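Local coordinates for protein peroxiredoxin (Akkermansia muciniphila, PDB 6KHX) that probably reduces hydrogen peroxide and organic hydroperoxides through a reactive cysteine, as a peroxiredoxin of the typical 2-Cys class, at residues F30-K43 with E133-D146. Sequence-based numbering, arbitrary orientation.
Sequences FKGKKYVILFFYPK and ELIAYRGLFLIDKD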
loop_
_atom_site.group_PDB
_atom_site.type_symbol
_atom_site.label_atom_id
_atom_site.label_comp_id
_atom_site.label_asym_id
_atom_site.label_seq_id
_atom_site.Cartn_x
_atom_site.Cartn_y
_atom_site.Cartn_z
ATOM N N PHE B 30 -10.178 -37.559 22.175
ATOM C CA PHE B 30 -10.859 -37.397 23.451
ATOM C C PHE B 30 -12.153 -36.608 23.346
ATOM O O PHE B 30 -12.942 -36.623 24.299
ATOM C CB PHE B 30 -9.937 -36.712 24.473
ATOM C CG PHE B 30 -8.620 -37.402 24.646
ATOM C CD1 PHE B 30 -8.563 -38.692 25.149
ATOM C CD2 PHE B 30 -7.438 -36.768 24.295
ATOM C CE1 PHE B 30 -7.348 -39.340 25.303
ATOM C CE2 PHE B 30 -6.222 -37.405 24.445
ATOM C CZ PHE B 30 -6.175 -38.695 24.949
ATOM N N LYS B 31 -12.396 -35.936 22.221
ATOM C CA LYS B 31 -13.595 -35.118 22.098
ATOM C C LYS B 31 -14.839 -35.977 22.270
ATOM O O LYS B 31 -14.971 -37.035 21.648
ATOM C CB LYS B 31 -13.628 -34.400 20.751
ATOM C CG LYS B 31 -12.718 -33.190 20.655
ATOM C CD LYS B 31 -13.183 -32.256 19.541
ATOM C CE LYS B 31 -12.040 -31.388 19.038
ATOM N NZ LYS B 31 -12.447 -30.562 17.875
ATOM N N GLY B 32 -15.733 -35.533 23.148
ATOM C CA GLY B 32 -16.928 -36.275 23.455
ATOM C C GLY B 32 -16.727 -37.453 24.379
ATOM O O GLY B 32 -17.713 -38.097 24.749
ATOM N N LYS B 33 -15.489 -37.754 24.774
ATOM C CA LYS B 33 -15.202 -38.934 25.582
ATOM C C LYS B 33 -14.514 -38.602 26.896
ATOM O O LYS B 33 -14.932 -39.102 27.947
ATOM C CB LYS B 33 -14.336 -39.925 24.789
ATOM C CG LYS B 33 -14.895 -40.325 23.435
ATOM C CD LYS B 33 -13.997 -41.362 22.780
ATOM C CE LYS B 33 -14.480 -41.743 21.393
ATOM N NZ LYS B 33 -13.498 -42.646 20.722
ATOM N N LYS B 34 -13.464 -37.780 26.878
ATOM C CA LYS B 34 -12.705 -37.492 28.088
ATOM C C LYS B 34 -12.345 -36.011 28.167
ATOM O O LYS B 34 -12.156 -35.346 27.147
ATOM C CB LYS B 34 -11.424 -38.338 28.148
ATOM C CG LYS B 34 -11.672 -39.837 28.142
ATOM C CD LYS B 34 -10.421 -40.616 28.491
ATOM C CE LYS B 34 -10.775 -42.047 28.885
ATOM N NZ LYS B 34 -11.786 -42.118 29.990
ATOM N N TYR B 35 -12.247 -35.505 29.394
ATOM C CA TYR B 35 -11.546 -34.249 29.629
ATOM C C TYR B 35 -10.060 -34.457 29.377
ATOM O O TYR B 35 -9.574 -35.586 29.315
ATOM C CB TYR B 35 -11.731 -33.765 31.065
ATOM C CG TYR B 35 -13.163 -33.650 31.516
ATOM C CD1 TYR B 35 -13.865 -34.774 31.943
ATOM C CD2 TYR B 35 -13.812 -32.423 31.533
ATOM C CE1 TYR B 35 -15.173 -34.681 32.361
ATOM C CE2 TYR B 35 -15.126 -32.322 31.951
ATOM C CZ TYR B 35 -15.799 -33.455 32.363
ATOM O OH TYR B 35 -17.102 -33.364 32.781
ATOM N N VAL B 36 -9.331 -33.361 29.208
ATOM C CA VAL B 36 -7.889 -33.435 29.005
ATOM C C VAL B 36 -7.209 -32.452 29.944
ATOM O O VAL B 36 -7.589 -31.279 30.007
ATOM C CB VAL B 36 -7.483 -33.154 27.545
ATOM C CG1 VAL B 36 -5.975 -33.293 27.387
ATOM C CG2 VAL B 36 -8.206 -34.090 26.595
ATOM N N ILE B 37 -6.210 -32.932 30.674
ATOM C CA ILE B 37 -5.246 -32.068 31.343
ATOM C C ILE B 37 -3.984 -32.104 30.491
ATOM O O ILE B 37 -3.305 -33.135 30.407
ATOM C CB ILE B 37 -4.975 -32.514 32.786
ATOM C CG1 ILE B 37 -6.159 -32.159 33.684
ATOM C CG2 ILE B 37 -3.712 -31.859 33.327
ATOM C CD1 ILE B 37 -6.231 -30.700 34.029
ATOM N N LEU B 38 -3.696 -30.992 29.819
ATOM C CA LEU B 38 -2.548 -30.880 28.924
ATOM C C LEU B 38 -1.505 -29.991 29.586
ATOM O O LEU B 38 -1.796 -28.837 29.915
ATOM C CB LEU B 38 -2.976 -30.300 27.572
ATOM C CG LEU B 38 -1.883 -29.960 26.556
ATOM C CD1 LEU B 38 -1.226 -31.234 26.047
ATOM C CD2 LEU B 38 -2.427 -29.135 25.393
ATOM N N PHE B 39 -0.301 -30.516 29.807
ATOM C CA PHE B 39 0.730 -29.710 30.451
ATOM C C PHE B 39 2.031 -29.734 29.653
ATOM O O PHE B 39 2.467 -30.781 29.161
ATOM C CB PHE B 39 0.970 -30.143 31.922
ATOM C CG PHE B 39 1.685 -31.453 32.082
ATOM C CD1 PHE B 39 1.000 -32.652 32.004
ATOM C CD2 PHE B 39 3.043 -31.480 32.354
ATOM C CE1 PHE B 39 1.664 -33.859 32.162
ATOM C CE2 PHE B 39 3.712 -32.684 32.519
ATOM C CZ PHE B 39 3.022 -33.873 32.421
ATOM N N PHE B 40 2.631 -28.551 29.529
ATOM C CA PHE B 40 3.899 -28.318 28.854
ATOM C C PHE B 40 4.998 -28.107 29.888
ATOM O O PHE B 40 4.786 -27.408 30.891
ATOM C CB PHE B 40 3.824 -27.072 27.956
ATOM C CG PHE B 40 2.751 -27.127 26.901
ATOM C CD1 PHE B 40 1.426 -26.866 27.220
ATOM C CD2 PHE B 40 3.072 -27.409 25.581
ATOM C CE1 PHE B 40 0.441 -26.909 26.251
ATOM C CE2 PHE B 40 2.093 -27.447 24.605
ATOM C CZ PHE B 40 0.776 -27.194 24.938
ATOM N N TYR B 41 6.174 -28.661 29.599
ATOM C CA TYR B 41 7.415 -28.483 30.339
ATOM C C TYR B 41 8.532 -28.165 29.357
ATOM O O TYR B 41 8.441 -28.512 28.175
ATOM C CB TYR B 41 7.768 -29.738 31.154
ATOM C CG TYR B 41 8.030 -30.966 30.319
ATOM C CD1 TYR B 41 6.979 -31.751 29.854
ATOM C CD2 TYR B 41 9.326 -31.348 29.999
ATOM C CE1 TYR B 41 7.211 -32.880 29.092
ATOM C CE2 TYR B 41 9.572 -32.474 29.240
ATOM C CZ TYR B 41 8.514 -33.238 28.787
ATOM O OH TYR B 41 8.759 -34.363 28.024
ATOM N N PRO B 42 9.623 -27.515 29.821
ATOM C CA PRO B 42 10.635 -27.001 28.878
ATOM C C PRO B 42 11.558 -28.022 28.226
ATOM O O PRO B 42 11.720 -27.993 27.002
ATOM C CB PRO B 42 11.443 -26.016 29.738
ATOM C CG PRO B 42 11.203 -26.436 31.142
ATOM C CD PRO B 42 9.807 -26.966 31.177
ATOM N N LYS B 43 12.186 -28.907 28.999
ATOM C CA LYS B 43 13.266 -29.720 28.450
ATOM C C LYS B 43 13.272 -31.114 29.063
ATOM O O LYS B 43 13.186 -31.255 30.287
ATOM C CB LYS B 43 14.617 -29.051 28.716
ATOM C CG LYS B 43 15.042 -28.002 27.709
ATOM C CD LYS B 43 16.366 -27.387 28.128
ATOM C CE LYS B 43 16.602 -26.061 27.444
ATOM N NZ LYS B 43 17.792 -25.372 27.997
ATOM N N GLU B 133 15.491 -18.936 24.636
ATOM C CA GLU B 133 15.259 -20.270 24.110
ATOM C C GLU B 133 13.785 -20.424 23.763
ATOM O O GLU B 133 12.913 -20.074 24.567
ATOM C CB GLU B 133 15.673 -21.324 25.130
ATOM C CG GLU B 133 17.164 -21.481 25.289
ATOM C CD GLU B 133 17.508 -22.532 26.320
ATOM O OE1 GLU B 133 17.158 -22.343 27.505
ATOM O OE2 GLU B 133 18.120 -23.550 25.947
ATOM N N LEU B 134 13.507 -20.944 22.569
ATOM C CA LEU B 134 12.136 -21.253 22.168
ATOM C C LEU B 134 11.783 -22.619 22.748
ATOM O O LEU B 134 11.770 -23.645 22.060
ATOM C CB LEU B 134 11.988 -21.218 20.651
ATOM C CG LEU B 134 12.307 -19.886 19.961
ATOM C CD1 LEU B 134 12.284 -20.051 18.455
ATOM C CD2 LEU B 134 11.340 -18.788 20.391
ATOM N N ILE B 135 11.511 -22.622 24.056
ATOM C CA ILE B 135 11.049 -23.798 24.783
ATOM C C ILE B 135 9.797 -23.408 25.554
ATOM O O ILE B 135 9.507 -22.226 25.758
ATOM C CB ILE B 135 12.115 -24.369 25.745
ATOM C CG1 ILE B 135 12.539 -23.315 26.766
ATOM C CG2 ILE B 135 13.332 -24.870 24.979
ATOM C CD1 ILE B 135 13.669 -23.778 27.664
ATOM N N ALA B 136 9.042 -24.421 25.973
ATOM C CA ALA B 136 7.757 -24.189 26.623
ATOM C C ALA B 136 7.925 -23.909 28.112
ATOM O O ALA B 136 8.710 -24.566 28.802
ATOM C CB ALA B 136 6.834 -25.392 26.426
ATOM N N TYR B 137 7.172 -22.925 28.604
ATOM C CA TYR B 137 7.030 -22.708 30.033
ATOM C C TYR B 137 6.131 -23.789 30.638
ATOM O O TYR B 137 5.518 -24.596 29.933
ATOM C CB TYR B 137 6.441 -21.326 30.313
ATOM C CG TYR B 137 7.443 -20.191 30.350
ATOM C CD1 TYR B 137 8.414 -20.124 31.348
ATOM C CD2 TYR B 137 7.404 -19.167 29.407
ATOM C CE1 TYR B 137 9.327 -19.077 31.394
ATOM C CE2 TYR B 137 8.312 -18.117 29.447
ATOM C CZ TYR B 137 9.271 -18.081 30.441
ATOM O OH TYR B 137 10.173 -17.045 30.491
ATOM N N ARG B 138 6.051 -23.800 31.972
ATOM C CA ARG B 138 5.260 -24.808 32.684
ATOM C C ARG B 138 3.786 -24.435 32.571
ATOM O O ARG B 138 3.193 -23.792 33.444
ATOM C CB ARG B 138 5.717 -24.941 34.133
ATOM C CG ARG B 138 7.150 -25.406 34.215
ATOM C CD ARG B 138 7.597 -25.801 35.600
ATOM N NE ARG B 138 9.050 -25.871 35.601
ATOM C CZ ARG B 138 9.757 -26.876 35.093
ATOM N NH1 ARG B 138 9.147 -27.930 34.564
ATOM N NH2 ARG B 138 11.082 -26.823 35.123
ATOM N N GLY B 139 3.188 -24.848 31.461
ATOM C CA GLY B 139 1.825 -24.447 31.119
ATOM C C GLY B 139 0.848 -25.594 31.345
ATOM O O GLY B 139 1.159 -26.737 31.037
ATOM N N LEU B 140 -0.342 -25.276 31.839
ATOM C CA LEU B 140 -1.319 -26.330 32.090
ATOM C C LEU B 140 -2.699 -25.866 31.650
ATOM O O LEU B 140 -3.084 -24.718 31.893
ATOM C CB LEU B 140 -1.344 -26.748 33.570
ATOM C CG LEU B 140 -2.307 -27.886 33.926
ATOM C CD1 LEU B 140 -1.683 -28.847 34.936
ATOM C CD2 LEU B 140 -3.631 -27.338 34.452
ATOM N N PHE B 141 -3.428 -26.759 30.980
ATOM C CA PHE B 141 -4.747 -26.457 30.440
ATOM C C PHE B 141 -5.724 -27.562 30.799
ATOM O O PHE B 141 -5.400 -28.755 30.689
ATOM C CB PHE B 141 -4.725 -26.283 28.909
ATOM C CG PHE B 141 -3.764 -25.235 28.434
ATOM C CD1 PHE B 141 -2.410 -25.518 28.311
ATOM C CD2 PHE B 141 -4.208 -23.960 28.138
ATOM C CE1 PHE B 141 -1.526 -24.556 27.890
ATOM C CE2 PHE B 141 -3.328 -22.989 27.717
ATOM C CZ PHE B 141 -1.985 -23.286 27.590
ATOM N N LEU B 142 -6.918 -27.152 31.227
ATOM C CA LEU B 142 -8.053 -28.047 31.408
ATOM C C LEU B 142 -8.979 -27.902 30.202
ATOM O O LEU B 142 -9.465 -26.804 29.915
ATOM C CB LEU B 142 -8.797 -27.724 32.702
ATOM C CG LEU B 142 -10.049 -28.578 32.915
ATOM C CD1 LEU B 142 -9.681 -30.061 32.867
ATOM C CD2 LEU B 142 -10.751 -28.219 34.215
ATOM N N ILE B 143 -9.206 -29.006 29.492
ATOM C CA ILE B 143 -10.011 -29.040 28.278
ATOM C C ILE B 143 -11.209 -29.945 28.538
ATOM O O ILE B 143 -11.033 -31.095 28.951
ATOM C CB ILE B 143 -9.184 -29.555 27.086
ATOM C CG1 ILE B 143 -7.898 -28.738 26.932
ATOM C CG2 ILE B 143 -9.994 -29.520 25.815
ATOM C CD1 ILE B 143 -6.866 -29.397 26.047
ATOM N N ASP B 144 -12.421 -29.435 28.308
ATOM C CA ASP B 144 -13.602 -30.245 28.585
ATOM C C ASP B 144 -13.871 -31.201 27.418
ATOM O O ASP B 144 -13.124 -31.259 26.436
ATOM C CB ASP B 144 -14.807 -29.362 28.939
ATOM C CG ASP B 144 -15.352 -28.543 27.764
ATOM O OD1 ASP B 144 -15.102 -28.870 26.582
ATOM O OD2 ASP B 144 -16.051 -27.540 28.040
ATOM N N LYS B 145 -14.949 -31.980 27.532
ATOM C CA LYS B 145 -15.232 -32.988 26.517
ATOM C C LYS B 145 -15.598 -32.377 25.170
ATOM O O LYS B 145 -15.587 -33.091 24.162
ATOM C CB LYS B 145 -16.342 -33.924 26.988
ATOM C CG LYS B 145 -15.902 -34.895 28.067
ATOM C CD LYS B 145 -17.018 -35.869 28.396
ATOM C CE LYS B 145 -16.631 -36.840 29.491
ATOM N NZ LYS B 145 -17.751 -37.774 29.775
ATOM N N ASP B 146 -15.929 -31.088 25.122
ATOM C CA ASP B 146 -16.164 -30.411 23.854
ATOM C C ASP B 146 -14.881 -29.854 23.237
ATOM O O ASP B 146 -14.939 -29.254 22.157
ATOM C CB ASP B 146 -17.167 -29.266 24.043
ATOM C CG ASP B 146 -18.562 -29.751 24.404
ATOM O OD1 ASP B 146 -18.971 -30.846 23.954
ATOM O OD2 ASP B 146 -19.255 -29.016 25.139
HETATM O O HOH W 1 -11.796 -33.371 25.061
HETATM O O HOH W 2 9.754 -27.094 25.258
#
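Phe40 and Phe141 meet rim to rim on one face of an antiparallel strand pair, CE1 to CE1, with their planes nearly perpendicular (83°) and neither ring lying over the other. The carbonyl oxygen of Gly139 sits at the edge of the Phe40 ring while accepting the Phe40 N-H at 2.8 Å. Farther along this face Val36 and Ile143, beta-branched residues well suited to extended strands, face each other, CB to CB at 4.0 Å. On the other face Ile37 sets CD1 against Leu142 CD1 at 3.7 Å and CG2 beside Leu140 CD1, and Leu142 continues onto helix 163-179. Between the faces, paired backbone bonds join Val36 to Ile143 and Leu38 to Phe141.

At one end Tyr35 holds CG anti to its carbonyl carbon (chi1 -54°), which brings the ring against the aliphatic part of Lys145, whose CG lies over the ring centre, 4.3 Å above its plane; Tyr35 OH goes on to Glu177. At the other, Pro42 sets CD over one face of the Arg138 guanidinium, 3.6 Å from NH1, while a salt bridge from NH1 to Glu52 and a bond from NE to Phe157 O help fix that plane. Beyond it Lys43, stretched out past CG, crosses Glu133 at about a right angle, and its NZ meets OE2 on the syn side at 2.8 Å; Glu78 of the second subunit shares this ammonium. An alanine in place of Glu133 would probably strip Lys43 of its same-chain carboxylate, leaving the charge of Glu78 and a tip freer to turn.

In this thioredoxin-fold sheet, strand 35-40 runs parallel to 68-74 and antiparallel to 138-143, which pairs in turn with 149-155. Pro42 and Arg138 pack against Cys49; with Thr46 completing a PxxxTxxC motif, this is consistent with the peroxidatic cysteine site of peroxiredoxins.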